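Long-range contacts in glucose-6-phosphate isomerase like protein (Thermus thermophilus, PDB 1WIW), which probably binds sugar phosphates and may interconvert glucose 6-phosphate or mannose 6-phosphate with fructose 6-phosphate: residues R22-T27 and P111-R116; G47-L52 and P170-L175; L128-E133 and R251-M256. All coordinates share one frame; numbering follows the deposited sequence.

Contact 1 of 3, residues R22-T27 and P111-R116; sequences RDLVGT and PYRYLR
Leu24 to Thr27 form a type II beta turn against the flank of helix 110-121, where CA of Thr27 comes within 6.5 Å of CA of Arg113. Tyr112 reaches into the turn: with CG anti to the backbone N (chi1 163°), its ring lies along Leu24, whose CG is 3.7 Å from CD1 of the tyrosine. Beyond the ring, the hydroxyl accepts a nearly straight bond from N of Gly26 (3.0 Å, 163°) and also pairs with Asp132 of helix 125-139. Gly26 suits the third position of the turn, since its positive phi would press a CB against the carbonyl O of Val25. The turn thus joins the chain that follows helix 17-23 to a helix of the same N-terminal SIS domain. Thr27 OG1 works in two directions, donating to Leu24 O at 2.7 Å and accepting from Arg113 NE at 2.9 Å, close to the guanidinium plane. Leu24 CD1 lies over a face of that guanidinium, while NH2 of Arg113 forms a salt bridge with Glu20. Farther along the helix, Gly26 O sits 3.5 Å above the guanidinium plane of Arg116, toward its rim, while Arg116 NH2 hydrogen-bonds to Gly28 O.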
ATOM      1  N   ARG B  22      -2.674  19.424  19.392  1.00  7.64           N
ATOM      2  CA  ARG B  22      -3.350  19.497  20.680  1.00 10.80           C
ATOM      3  C   ARG B  22      -4.848  19.765  20.592  1.00  9.51           C
ATOM      4  O   ARG B  22      -5.635  19.161  21.319  1.00  9.44           O
ATOM      5  CB  ARG B  22      -2.723  20.581  21.560  1.00 13.44           C
ATOM      6  CG  ARG B  22      -3.341  20.634  22.952  1.00 21.94           C
ATOM      7  CD  ARG B  22      -2.747  21.736  23.811  1.00 27.76           C
ATOM      8  NE  ARG B  22      -3.118  21.574  25.215  1.00 34.64           N
ATOM      9  CZ  ARG B  22      -4.365  21.622  25.675  1.00 37.46           C
ATOM     10  NH1 ARG B  22      -4.604  21.460  26.971  1.00 38.28           N
ATOM     11  NH2 ARG B  22      -5.375  21.838  24.843  1.00 40.00           N
ATOM     12  N   ASP B  23      -5.242  20.673  19.704  1.00  9.45           N
ATOM     13  CA  ASP B  23      -6.652  21.046  19.565  1.00  8.30           C
ATOM     14  C   ASP B  23      -7.445  20.303  18.490  1.00  6.37           C
ATOM     15  O   ASP B  23      -8.586  20.664  18.207  1.00  6.52           O
ATOM     16  CB  ASP B  23      -6.763  22.553  19.291  1.00  7.78           C
ATOM     17  CG  ASP B  23      -6.287  23.406  20.458  1.00 13.67           C
ATOM     18  OD1 ASP B  23      -6.016  22.850  21.547  1.00 10.84           O
ATOM     19  OD2 ASP B  23      -6.195  24.639  20.285  1.00  9.92           O
ATOM     20  N   LEU B  24      -6.863  19.258  17.908  1.00  6.36           N
ATOM     21  CA  LEU B  24      -7.526  18.518  16.837  1.00  4.68           C
ATOM     22  C   LEU B  24      -8.978  18.100  17.063  1.00  5.63           C
ATOM     23  O   LEU B  24      -9.834  18.325  16.210  1.00  6.68           O
ATOM     24  CB  LEU B  24      -6.715  17.269  16.476  1.00  4.58           C
ATOM     25  CG  LEU B  24      -7.264  16.497  15.272  1.00  1.39           C
ATOM     26  CD1 LEU B  24      -7.256  17.395  14.034  1.00  3.37           C
ATOM     27  CD2 LEU B  24      -6.418  15.246  15.034  1.00  1.74           C
ATOM     28  N   VAL B  25      -9.251  17.479  18.199  1.00  6.21           N
ATOM     29  CA  VAL B  25     -10.597  17.014  18.501  1.00  7.13           C
ATOM     30  C   VAL B  25     -11.610  18.156  18.512  1.00  7.78           C
ATOM     31  O   VAL B  25     -11.450  19.128  19.242  1.00  6.03           O
ATOM     32  CB  VAL B  25     -10.627  16.283  19.862  1.00  7.77           C
ATOM     33  CG1 VAL B  25     -12.071  16.000  20.286  1.00  6.74           C
ATOM     34  CG2 VAL B  25      -9.837  14.979  19.759  1.00  7.00           C
ATOM     35  N   GLY B  26     -12.653  18.028  17.699  1.00  7.81           N
ATOM     36  CA  GLY B  26     -13.662  19.070  17.652  1.00  9.63           C
ATOM     37  C   GLY B  26     -13.459  20.083  16.536  1.00 10.38           C
ATOM     38  O   GLY B  26     -14.238  21.028  16.417  1.00  9.54           O
ATOM     39  N   THR B  27     -12.416  19.909  15.726  1.00  9.78           N
ATOM     40  CA  THR B  27     -12.180  20.825  14.610  1.00  8.74           C
ATOM     41  C   THR B  27     -12.688  20.187  13.321  1.00  9.74           C
ATOM     42  O   THR B  27     -12.798  18.960  13.225  1.00  9.01           O
ATOM     43  CB  THR B  27     -10.672  21.164  14.436  1.00  9.84           C
ATOM     44  OG1 THR B  27      -9.937  19.975  14.128  1.00  7.57           O
ATOM     45  CG2 THR B  27     -10.119  21.789  15.704  1.00  8.99           C
ATOM     46  N   PRO B 111      -7.321  14.171   7.805  1.00  8.73           N
ATOM     47  CA  PRO B 111      -8.068  12.908   7.813  1.00  7.74           C
ATOM     48  C   PRO B 111      -9.083  12.828   8.950  1.00  8.10           C
ATOM     49  O   PRO B 111     -10.193  12.327   8.766  1.00  6.56           O
ATOM     50  CB  PRO B 111      -6.968  11.861   7.930  1.00  8.07           C
ATOM     51  CG  PRO B 111      -5.883  12.468   7.084  1.00  8.03           C
ATOM     52  CD  PRO B 111      -5.887  13.921   7.566  1.00 10.24           C
ATOM     53  N   TYR B 112      -8.706  13.320  10.125  1.00  7.91           N
ATOM     54  CA  TYR B 112      -9.626  13.310  11.257  1.00  7.64           C
ATOM     55  C   TYR B 112     -10.848  14.166  10.952  1.00  6.88           C
ATOM     56  O   TYR B 112     -11.977  13.780  11.255  1.00  8.79           O
ATOM     57  CB  TYR B 112      -8.949  13.839  12.528  1.00  5.81           C
ATOM     58  CG  TYR B 112      -9.943  14.242  13.619  1.00  6.69           C
ATOM     59  CD1 TYR B 112     -10.464  15.534  13.674  1.00  5.68           C
ATOM     60  CD2 TYR B 112     -10.406  13.308  14.551  1.00  5.88           C
ATOM     61  CE1 TYR B 112     -11.432  15.892  14.632  1.00  6.60           C
ATOM     62  CE2 TYR B 112     -11.373  13.652  15.509  1.00  7.52           C
ATOM     63  CZ  TYR B 112     -11.881  14.945  15.541  1.00  7.90           C
ATOM     64  OH  TYR B 112     -12.844  15.284  16.469  1.00  5.68           O
ATOM     65  N   ARG B 113     -10.622  15.333  10.355  1.00  7.29           N
ATOM     66  CA  ARG B 113     -11.718  16.239  10.043  1.00  7.02           C
ATOM     67  C   ARG B 113     -12.660  15.673   8.974  1.00  7.85           C
ATOM     68  O   ARG B 113     -13.877  15.864   9.054  1.00  7.63           O
ATOM     69  CB  ARG B 113     -11.155  17.610   9.645  1.00  7.78           C
ATOM     70  CG  ARG B 113     -10.271  18.208  10.749  1.00  6.93           C
ATOM     71  CD  ARG B 113      -9.645  19.557  10.380  1.00  8.83           C
ATOM     72  NE  ARG B 113      -8.741  20.018  11.435  1.00  8.16           N
ATOM     73  CZ  ARG B 113      -7.434  20.200  11.278  1.00  9.82           C
ATOM     74  NH1 ARG B 113      -6.867  19.970  10.102  1.00 10.15           N
ATOM     75  NH2 ARG B 113      -6.687  20.588  12.306  1.00 11.46           N
ATOM     76  N   TYR B 114     -12.121  14.970   7.982  1.00  7.84           N
ATOM     77  CA  TYR B 114     -12.986  14.375   6.961  1.00  7.82           C
ATOM     78  C   TYR B 114     -13.842  13.282   7.604  1.00  8.22           C
ATOM     79  O   TYR B 114     -15.051  13.204   7.366  1.00  9.18           O
ATOM     80  CB  TYR B 114     -12.170  13.747   5.821  1.00  7.96           C
ATOM     81  CG  TYR B 114     -11.657  14.720   4.776  1.00  8.66           C
ATOM     82  CD1 TYR B 114     -10.398  15.304   4.892  1.00  9.89           C
ATOM     83  CD2 TYR B 114     -12.428  15.037   3.657  1.00  7.99           C
ATOM     84  CE1 TYR B 114      -9.912  16.185   3.913  1.00  9.49           C
ATOM     85  CE2 TYR B 114     -11.959  15.910   2.673  1.00  7.85           C
ATOM     86  CZ  TYR B 114     -10.702  16.481   2.806  1.00 10.09           C
ATOM     87  OH  TYR B 114     -10.236  17.342   1.836  1.00  9.97           O
ATOM     88  N   LEU B 115     -13.210  12.435   8.416  1.00  7.21           N
ATOM     89  CA  LEU B 115     -13.921  11.343   9.083  1.00  9.43           C
ATOM     90  C   LEU B 115     -15.024  11.864   9.997  1.00  7.77           C
ATOM     91  O   LEU B 115     -16.142  11.345   9.992  1.00  8.18           O
ATOM     92  CB  LEU B 115     -12.949  10.480   9.897  1.00  8.95           C
ATOM     93  CG  LEU B 115     -13.612   9.340  10.691  1.00 11.77           C
ATOM     94  CD1 LEU B 115     -14.314   8.371   9.750  1.00 10.36           C
ATOM     95  CD2 LEU B 115     -12.569   8.621  11.503  1.00 11.30           C
ATOM     96  N   ARG B 116     -14.697  12.890  10.779  1.00  8.35           N
ATOM     97  CA  ARG B 116     -15.659  13.498  11.693  1.00  7.72           C
ATOM     98  C   ARG B 116     -16.894  13.960  10.920  1.00  9.38           C
ATOM     99  O   ARG B 116     -18.029  13.742  11.347  1.00  9.67           O
ATOM    100  CB  ARG B 116     -15.009  14.681  12.419  1.00  7.61           C
ATOM    101  CG  ARG B 116     -15.952  15.507  13.302  1.00  9.92           C
ATOM    102  CD  ARG B 116     -15.148  16.316  14.320  1.00  8.32           C
ATOM    103  NE  ARG B 116     -15.971  17.215  15.127  1.00  9.07           N
ATOM    104  CZ  ARG B 116     -16.369  18.422  14.731  1.00 10.54           C
ATOM    105  NH1 ARG B 116     -17.118  19.179  15.532  1.00  6.62           N
ATOM    106  NH2 ARG B 116     -16.011  18.878  13.533  1.00  8.07           N
TER
HETATM  107  O   HOH W   1     -15.976  21.710  14.735  1.00 23.54           O

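Contact 2 of 3, residues G47-L52 and P170-L175; sequences GQFAAL and PLFRPL
Phe49 and Phe172 meet through their CE1 atoms, 3.9 Å apart, the Phe49 atom arriving at the edge of the Phe172 ring and in its plane. The other apolar contacts spread from this pair. CZ of Phe49 touches CD1 of Leu175 at 3.8 Å, and Leu52 adds a looser contact from its CB to CZ of Phe172 at 4.4 Å. Phe49 reaches across because a chi1 of -173° swings the ring away from its own N and out from helix 48-54; a long flat side chain suits a place where the two backbones stay well apart. Contacts with main-chain atoms come next: CE1 of Phe49 lies 3.5 Å from Pro174 O and 3.7 Å from Leu175 CA. Within 170-175, Pro174 puts CD over the centre of the Phe172 ring, 3.6 Å above it, and Leu175 N bonds to Phe172 O, so the aromatic is backed by its own turn. The contact joins the two SIS domains near the surface. Gly47 and Ala50 fit a possible Rossmann-type glycine-rich pattern running from strand 39-45 into helix 48-54; Ala50 packs on Tyr114 and Leu115 of helix 110-121, while Val255 of helix 251-272 touches both Phe49 and Phe172.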
ATOM      1  N   GLY B  47      -8.531  12.864   1.957  1.00  9.31           N
ATOM      2  CA  GLY B  47      -9.849  12.331   2.247  1.00  8.24           C
ATOM      3  C   GLY B  47      -9.992  10.831   2.033  1.00 10.32           C
ATOM      4  O   GLY B  47     -10.997  10.241   2.435  1.00 11.62           O
ATOM      5  N   GLN B  48      -8.993  10.203   1.419  1.00 10.01           N
ATOM      6  CA  GLN B  48      -9.070   8.771   1.138  1.00 11.44           C
ATOM      7  C   GLN B  48      -9.141   7.852   2.357  1.00 10.06           C
ATOM      8  O   GLN B  48     -10.003   6.976   2.431  1.00  8.61           O
ATOM      9  CB  GLN B  48      -7.900   8.331   0.263  1.00 12.37           C
ATOM     10  CG  GLN B  48      -7.997   6.864  -0.117  1.00 20.73           C
ATOM     11  CD  GLN B  48      -6.856   6.400  -0.988  1.00 26.04           C
ATOM     12  OE1 GLN B  48      -6.733   6.807  -2.146  1.00 28.99           O
ATOM     13  NE2 GLN B  48      -6.007   5.541  -0.435  1.00 27.72           N
ATOM     14  N   PHE B  49      -8.231   8.042   3.304  1.00  9.74           N
ATOM     15  CA  PHE B  49      -8.208   7.211   4.503  1.00  9.77           C
ATOM     16  C   PHE B  49      -9.554   7.259   5.227  1.00 10.96           C
ATOM     17  O   PHE B  49     -10.092   6.226   5.632  1.00  9.26           O
ATOM     18  CB  PHE B  49      -7.083   7.685   5.429  1.00  9.96           C
ATOM     19  CG  PHE B  49      -6.846   6.796   6.620  1.00  9.75           C
ATOM     20  CD1 PHE B  49      -6.613   5.433   6.456  1.00 12.77           C
ATOM     21  CD2 PHE B  49      -6.824   7.331   7.903  1.00 10.79           C
ATOM     22  CE1 PHE B  49      -6.359   4.617   7.557  1.00 11.44           C
ATOM     23  CE2 PHE B  49      -6.573   6.527   9.012  1.00 12.12           C
ATOM     24  CZ  PHE B  49      -6.340   5.166   8.839  1.00 13.59           C
ATOM     25  N   ALA B  50     -10.096   8.465   5.377  1.00  9.22           N
ATOM     26  CA  ALA B  50     -11.370   8.662   6.062  1.00 10.23           C
ATOM     27  C   ALA B  50     -12.508   7.952   5.334  1.00 11.94           C
ATOM     28  O   ALA B  50     -13.387   7.355   5.960  1.00 11.05           O
ATOM     29  CB  ALA B  50     -11.668  10.162   6.178  1.00  9.29           C
ATOM     30  N   ALA B  51     -12.493   8.020   4.007  1.00 12.01           N
ATOM     31  CA  ALA B  51     -13.523   7.367   3.206  1.00 13.55           C
ATOM     32  C   ALA B  51     -13.505   5.865   3.491  1.00 13.17           C
ATOM     33  O   ALA B  51     -14.551   5.247   3.684  1.00 13.02           O
ATOM     34  CB  ALA B  51     -13.280   7.625   1.722  1.00 12.23           C
ATOM     35  N   LEU B  52     -12.313   5.284   3.527  1.00 13.93           N
ATOM     36  CA  LEU B  52     -12.178   3.854   3.791  1.00 16.79           C
ATOM     37  C   LEU B  52     -12.584   3.490   5.216  1.00 17.12           C
ATOM     38  O   LEU B  52     -13.259   2.484   5.434  1.00 17.25           O
ATOM     39  CB  LEU B  52     -10.739   3.397   3.518  1.00 18.54           C
ATOM     40  CG  LEU B  52     -10.373   3.151   2.045  1.00 24.02           C
ATOM     41  CD1 LEU B  52     -11.167   1.960   1.526  1.00 23.11           C
ATOM     42  CD2 LEU B  52     -10.662   4.385   1.199  1.00 24.16           C
ATOM     43  N   PRO B 170      -2.283  -4.771  11.539  1.00 16.19           N
ATOM     44  CA  PRO B 170      -3.206  -5.888  11.304  1.00 20.04           C
ATOM     45  C   PRO B 170      -4.686  -5.545  11.510  1.00 19.85           C
ATOM     46  O   PRO B 170      -5.538  -5.984  10.739  1.00 19.55           O
ATOM     47  CB  PRO B 170      -2.737  -6.944  12.308  1.00 19.25           C
ATOM     48  CG  PRO B 170      -1.299  -6.640  12.496  1.00 16.86           C
ATOM     49  CD  PRO B 170      -1.273  -5.134  12.548  1.00 17.72           C
ATOM     50  N   LEU B 171      -4.990  -4.775  12.555  1.00 20.94           N
ATOM     51  CA  LEU B 171      -6.378  -4.420  12.850  1.00 19.22           C
ATOM     52  C   LEU B 171      -7.046  -3.714  11.676  1.00 20.08           C
ATOM     53  O   LEU B 171      -8.265  -3.777  11.520  1.00 20.21           O
ATOM     54  CB  LEU B 171      -6.468  -3.545  14.107  1.00 20.99           C
ATOM     55  CG  LEU B 171      -6.254  -2.033  14.009  1.00 22.33           C
ATOM     56  CD1 LEU B 171      -6.757  -1.363  15.294  1.00 21.36           C
ATOM     57  CD2 LEU B 171      -4.783  -1.728  13.770  1.00 22.02           C
ATOM     58  N   PHE B 172      -6.244  -3.043  10.858  1.00 17.35           N
ATOM     59  CA  PHE B 172      -6.742  -2.334   9.684  1.00 17.47           C
ATOM     60  C   PHE B 172      -5.520  -1.978   8.846  1.00 17.51           C
ATOM     61  O   PHE B 172      -4.809  -1.012   9.144  1.00 16.71           O
ATOM     62  CB  PHE B 172      -7.486  -1.068  10.105  1.00 16.13           C
ATOM     63  CG  PHE B 172      -8.259  -0.425   8.993  1.00 16.84           C
ATOM     64  CD1 PHE B 172      -7.997   0.882   8.615  1.00 15.23           C
ATOM     65  CD2 PHE B 172      -9.262  -1.126   8.333  1.00 19.27           C
ATOM     66  CE1 PHE B 172      -8.724   1.489   7.597  1.00 17.54           C
ATOM     67  CE2 PHE B 172      -9.996  -0.529   7.312  1.00 17.16           C
ATOM     68  CZ  PHE B 172      -9.724   0.785   6.944  1.00 18.29           C
ATOM     69  N   ARG B 173      -5.276  -2.768   7.802  1.00 15.20           N
ATOM     70  CA  ARG B 173      -4.110  -2.577   6.948  1.00 13.68           C
ATOM     71  C   ARG B 173      -3.932  -1.181   6.351  1.00 12.18           C
ATOM     72  O   ARG B 173      -2.805  -0.699   6.238  1.00 13.12           O
ATOM     73  CB  ARG B 173      -4.094  -3.635   5.836  1.00 13.33           C
ATOM     74  CG  ARG B 173      -3.959  -5.078   6.345  1.00 12.98           C
ATOM     75  CD  ARG B 173      -2.692  -5.283   7.176  1.00 12.84           C
ATOM     76  NE  ARG B 173      -1.493  -4.897   6.438  1.00 10.64           N
ATOM     77  CZ  ARG B 173      -0.904  -5.641   5.506  1.00 12.82           C
ATOM     78  NH1 ARG B 173       0.179  -5.188   4.886  1.00  8.82           N
ATOM     79  NH2 ARG B 173      -1.380  -6.848   5.212  1.00  9.64           N
ATOM     80  N   PRO B 174      -5.031  -0.510   5.961  1.00 11.33           N
ATOM     81  CA  PRO B 174      -4.857   0.831   5.389  1.00 10.17           C
ATOM     82  C   PRO B 174      -4.228   1.849   6.347  1.00  9.94           C
ATOM     83  O   PRO B 174      -3.780   2.913   5.915  1.00  8.38           O
ATOM     84  CB  PRO B 174      -6.272   1.213   4.970  1.00 11.82           C
ATOM     85  CG  PRO B 174      -6.869  -0.110   4.587  1.00 10.46           C
ATOM     86  CD  PRO B 174      -6.402  -1.000   5.725  1.00 11.61           C
ATOM     87  N   LEU B 175      -4.188   1.530   7.640  1.00  8.74           N
ATOM     88  CA  LEU B 175      -3.593   2.445   8.611  1.00  7.96           C
ATOM     89  C   LEU B 175      -2.102   2.646   8.314  1.00  8.27           C
ATOM     90  O   LEU B 175      -1.583   3.756   8.448  1.00  8.09           O
ATOM     91  CB  LEU B 175      -3.766   1.920  10.043  1.00  6.76           C
ATOM     92  CG  LEU B 175      -3.018   2.702  11.142  1.00  7.05           C
ATOM     93  CD1 LEU B 175      -3.483   4.157  11.162  1.00  6.58           C
ATOM     94  CD2 LEU B 175      -3.257   2.045  12.502  1.00  4.92           C
TER

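Contact 3 of 3, residues L128-E133 and R251-M256; sequences LRSVDE and RLAQVM
Val131 sets its two methyls against three residues of helix 251-272. CG2 meets CD2 of Leu252 at 3.3 Å, tighter than usual for two carbons, and also approaches CA of Ala253 at 4.0 Å. CG1, which a chi1 of 166° turns to the far side of CB from the valine's own N, lies 3.8 Å from CG of Met256. The branch at CB is what lets one short side chain touch both Leu252 and Met256, and an alanine in its place would probably cost CD2 of Leu252 and CG of Met256 their methyl contacts here and open a gap between the helices. Ala253 suits the closest point of the backbones, where its CA is 4.4 Å from that of Val131; its small CB rests 3.7 Å from Ser130 O and beside Ser130 OG. Over 128-133 and 251-256 the helix axes point roughly the same way, crossing at -35° with a closest approach of 8.4 Å. Helix 125-139, next in the chain after helix 110-121, here packs on the long helix 251-272 of the C-terminal SIS domain. The Ser130 hydroxyl hydrogen-bonds to Val127 O, a turn back, and to Asn250 ND2, while OD1 of Asn250 bonds to N of Ala253. Met256, present as selenomethionine, is bent at chi2 and chi3, which turns its selenium end away from Val131; its side chain also packs on Leu115 and Leu53.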
ATOM      1  N   LEU B 128     -18.317   8.674  16.695  1.00 13.38           N
ATOM      2  CA  LEU B 128     -17.421   9.828  16.735  1.00 12.32           C
ATOM      3  C   LEU B 128     -17.030  10.134  18.176  1.00 10.84           C
ATOM      4  O   LEU B 128     -15.878  10.455  18.460  1.00 10.82           O
ATOM      5  CB  LEU B 128     -18.095  11.057  16.114  1.00 10.92           C
ATOM      6  CG  LEU B 128     -17.331  12.383  16.244  1.00 12.51           C
ATOM      7  CD1 LEU B 128     -15.989  12.290  15.506  1.00 13.48           C
ATOM      8  CD2 LEU B 128     -18.176  13.516  15.675  1.00 11.11           C
ATOM      9  N   ARG B 129     -17.987  10.037  19.092  1.00 10.67           N
ATOM     10  CA  ARG B 129     -17.678  10.303  20.488  1.00 12.73           C
ATOM     11  C   ARG B 129     -16.593   9.359  21.009  1.00  9.76           C
ATOM     12  O   ARG B 129     -15.716   9.785  21.754  1.00  7.39           O
ATOM     13  CB  ARG B 129     -18.931  10.188  21.368  1.00 18.53           C
ATOM     14  CG  ARG B 129     -18.622  10.347  22.857  1.00 25.29           C
ATOM     15  CD  ARG B 129     -19.876  10.457  23.717  1.00 32.23           C
ATOM     16  NE  ARG B 129     -20.253  11.847  23.961  1.00 38.46           N
ATOM     17  CZ  ARG B 129     -19.512  12.718  24.647  1.00 41.23           C
ATOM     18  NH1 ARG B 129     -18.346  12.344  25.164  1.00 42.57           N
ATOM     19  NH2 ARG B 129     -19.934  13.966  24.813  1.00 39.72           N
ATOM     20  N   SER B 130     -16.639   8.086  20.610  1.00  8.55           N
ATOM     21  CA  SER B 130     -15.631   7.128  21.073  1.00  9.96           C
ATOM     22  C   SER B 130     -14.252   7.479  20.492  1.00 10.42           C
ATOM     23  O   SER B 130     -13.223   7.266  21.135  1.00  9.05           O
ATOM     24  CB  SER B 130     -16.017   5.694  20.684  1.00  9.55           C
ATOM     25  OG  SER B 130     -15.884   5.471  19.290  1.00 11.15           O
ATOM     26  N   VAL B 131     -14.238   8.013  19.275  1.00 10.45           N
ATOM     27  CA  VAL B 131     -12.983   8.416  18.637  1.00  9.09           C
ATOM     28  C   VAL B 131     -12.395   9.612  19.394  1.00  8.48           C
ATOM     29  O   VAL B 131     -11.224   9.616  19.764  1.00  6.58           O
ATOM     30  CB  VAL B 131     -13.215   8.824  17.170  1.00  9.34           C
ATOM     31  CG1 VAL B 131     -11.990   9.570  16.629  1.00  5.96           C
ATOM     32  CG2 VAL B 131     -13.499   7.589  16.328  1.00  9.10           C
ATOM     33  N   ASP B 132     -13.220  10.632  19.609  1.00 10.40           N
ATOM     34  CA  ASP B 132     -12.786  11.825  20.334  1.00 10.21           C
ATOM     35  C   ASP B 132     -12.309  11.471  21.743  1.00  9.93           C
ATOM     36  O   ASP B 132     -11.309  12.002  22.224  1.00 10.05           O
ATOM     37  CB  ASP B 132     -13.939  12.832  20.425  1.00 11.95           C
ATOM     38  CG  ASP B 132     -14.245  13.498  19.093  1.00 12.90           C
ATOM     39  OD1 ASP B 132     -15.237  14.253  19.019  1.00 13.55           O
ATOM     40  OD2 ASP B 132     -13.493  13.274  18.125  1.00 12.11           O
ATOM     41  N   GLU B 133     -13.033  10.579  22.410  1.00 10.28           N
ATOM     42  CA  GLU B 133     -12.661  10.173  23.765  1.00 11.43           C
ATOM     43  C   GLU B 133     -11.277   9.530  23.774  1.00  9.03           C
ATOM     44  O   GLU B 133     -10.458   9.809  24.646  1.00  7.99           O
ATOM     45  CB  GLU B 133     -13.702   9.198  24.327  1.00 14.36           C
ATOM     46  CG  GLU B 133     -15.006   9.878  24.720  1.00 22.37           C
ATOM     47  CD  GLU B 133     -16.131   8.899  25.000  1.00 27.36           C
ATOM     48  OE1 GLU B 133     -17.164   9.334  25.554  1.00 30.08           O
ATOM     49  OE2 GLU B 133     -15.995   7.702  24.659  1.00 27.55           O
ATOM     50  N   ARG B 251     -12.812  -0.918  17.347  1.00 10.07           N
ATOM     51  CA  ARG B 251     -11.813  -0.889  16.287  1.00 10.88           C
ATOM     52  C   ARG B 251     -11.584   0.454  15.599  1.00 10.10           C
ATOM     53  O   ARG B 251     -10.440   0.840  15.372  1.00  8.97           O
ATOM     54  CB  ARG B 251     -12.138  -1.964  15.251  1.00 12.18           C
ATOM     55  CG  ARG B 251     -12.136  -3.370  15.833  1.00 15.63           C
ATOM     56  CD  ARG B 251     -10.743  -3.812  16.288  1.00 18.11           C
ATOM     57  NE  ARG B 251     -10.781  -5.145  16.891  1.00 21.49           N
ATOM     58  CZ  ARG B 251     -10.921  -5.382  18.193  1.00 23.16           C
ATOM     59  NH1 ARG B 251     -11.022  -4.370  19.050  1.00 20.62           N
ATOM     60  NH2 ARG B 251     -10.990  -6.633  18.639  1.00 20.49           N
ATOM     61  N   LEU B 252     -12.657   1.162  15.269  1.00  9.65           N
ATOM     62  CA  LEU B 252     -12.512   2.450  14.603  1.00 10.48           C
ATOM     63  C   LEU B 252     -11.790   3.454  15.508  1.00 10.42           C
ATOM     64  O   LEU B 252     -10.912   4.187  15.056  1.00  9.75           O
ATOM     65  CB  LEU B 252     -13.890   2.979  14.183  1.00 12.64           C
ATOM     66  CG  LEU B 252     -13.916   4.127  13.162  1.00 17.61           C
ATOM     67  CD1 LEU B 252     -15.270   4.185  12.470  1.00 20.66           C
ATOM     68  CD2 LEU B 252     -13.624   5.432  13.856  1.00 20.91           C
ATOM     69  N   ALA B 253     -12.150   3.480  16.787  1.00  9.49           N
ATOM     70  CA  ALA B 253     -11.515   4.391  17.738  1.00  8.71           C
ATOM     71  C   ALA B 253     -10.038   4.033  17.894  1.00  8.01           C
ATOM     72  O   ALA B 253      -9.175   4.907  17.915  1.00  8.49           O
ATOM     73  CB  ALA B 253     -12.216   4.313  19.092  1.00  8.27           C
ATOM     74  N   GLN B 254      -9.755   2.739  17.998  1.00  7.20           N
ATOM     75  CA  GLN B 254      -8.387   2.262  18.138  1.00  7.27           C
ATOM     76  C   GLN B 254      -7.525   2.687  16.945  1.00  8.44           C
ATOM     77  O   GLN B 254      -6.376   3.118  17.112  1.00  7.25           O
ATOM     78  CB  GLN B 254      -8.374   0.733  18.279  1.00  7.58           C
ATOM     79  CG  GLN B 254      -8.944   0.232  19.606  1.00  6.99           C
ATOM     80  CD  GLN B 254      -8.824  -1.274  19.763  1.00  6.95           C
ATOM     81  OE1 GLN B 254      -9.416  -2.035  19.003  1.00  7.95           O
ATOM     82  NE2 GLN B 254      -8.049  -1.707  20.747  1.00  6.61           N
ATOM     83  N   VAL B 255      -8.075   2.570  15.742  1.00  8.64           N
ATOM     84  CA  VAL B 255      -7.332   2.960  14.546  1.00  8.16           C
ATOM     85  C   VAL B 255      -6.967   4.442  14.605  1.00  6.91           C
ATOM     86  O   VAL B 255      -5.817   4.817  14.408  1.00  7.31           O
ATOM     87  CB  VAL B 255      -8.149   2.683  13.259  1.00  7.75           C
ATOM     88  CG1 VAL B 255      -7.525   3.415  12.061  1.00  5.92           C
ATOM     89  CG2 VAL B 255      -8.182   1.179  12.984  1.00  9.89           C
HETATM   90  N   MSE B 256      -7.953   5.282  14.894  1.00  8.19           N
HETATM   91  CA  MSE B 256      -7.726   6.719  14.965  1.00  8.90           C
HETATM   92  C   MSE B 256      -6.766   7.093  16.102  1.00  8.87           C
HETATM   93  O   MSE B 256      -5.962   8.021  15.964  1.00  8.77           O
HETATM   94  CB  MSE B 256      -9.069   7.432  15.113  1.00 10.08           C
HETATM   95  CG  MSE B 256      -9.310   8.553  14.104  1.00 21.34           C
HETATM   96 SE   MSE B 256      -8.846   8.135  12.256  1.00 15.45          SE
HETATM   97  CE  MSE B 256     -10.101   6.695  11.956  1.00 25.94           C
TER

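Contact 1 closes along the chain before contact 3 opens, whereas contact 2 crosses both, its segments alternating with theirs. Centre to centre, contacts 1 and 3 are about 11 Å apart, contacts 2 and 3 about 13 Å, and contacts 1 and 2 about 16 Å. Helices 110-121 and 125-139, consecutive in sequence, tie contact 1 to contact 3 through Tyr112 with Asp132 and Leu115 with Met256. Ala50 against Leu115 joins contacts 1 and 2, and Val255 against Phe172 joins contacts 2 and 3. Contact 1 lies within the N-terminal SIS domain; contact 2 joins that domain to the C-terminal one, and contact 3 brings helix 125-139 onto helix 251-272, which meets parts of both.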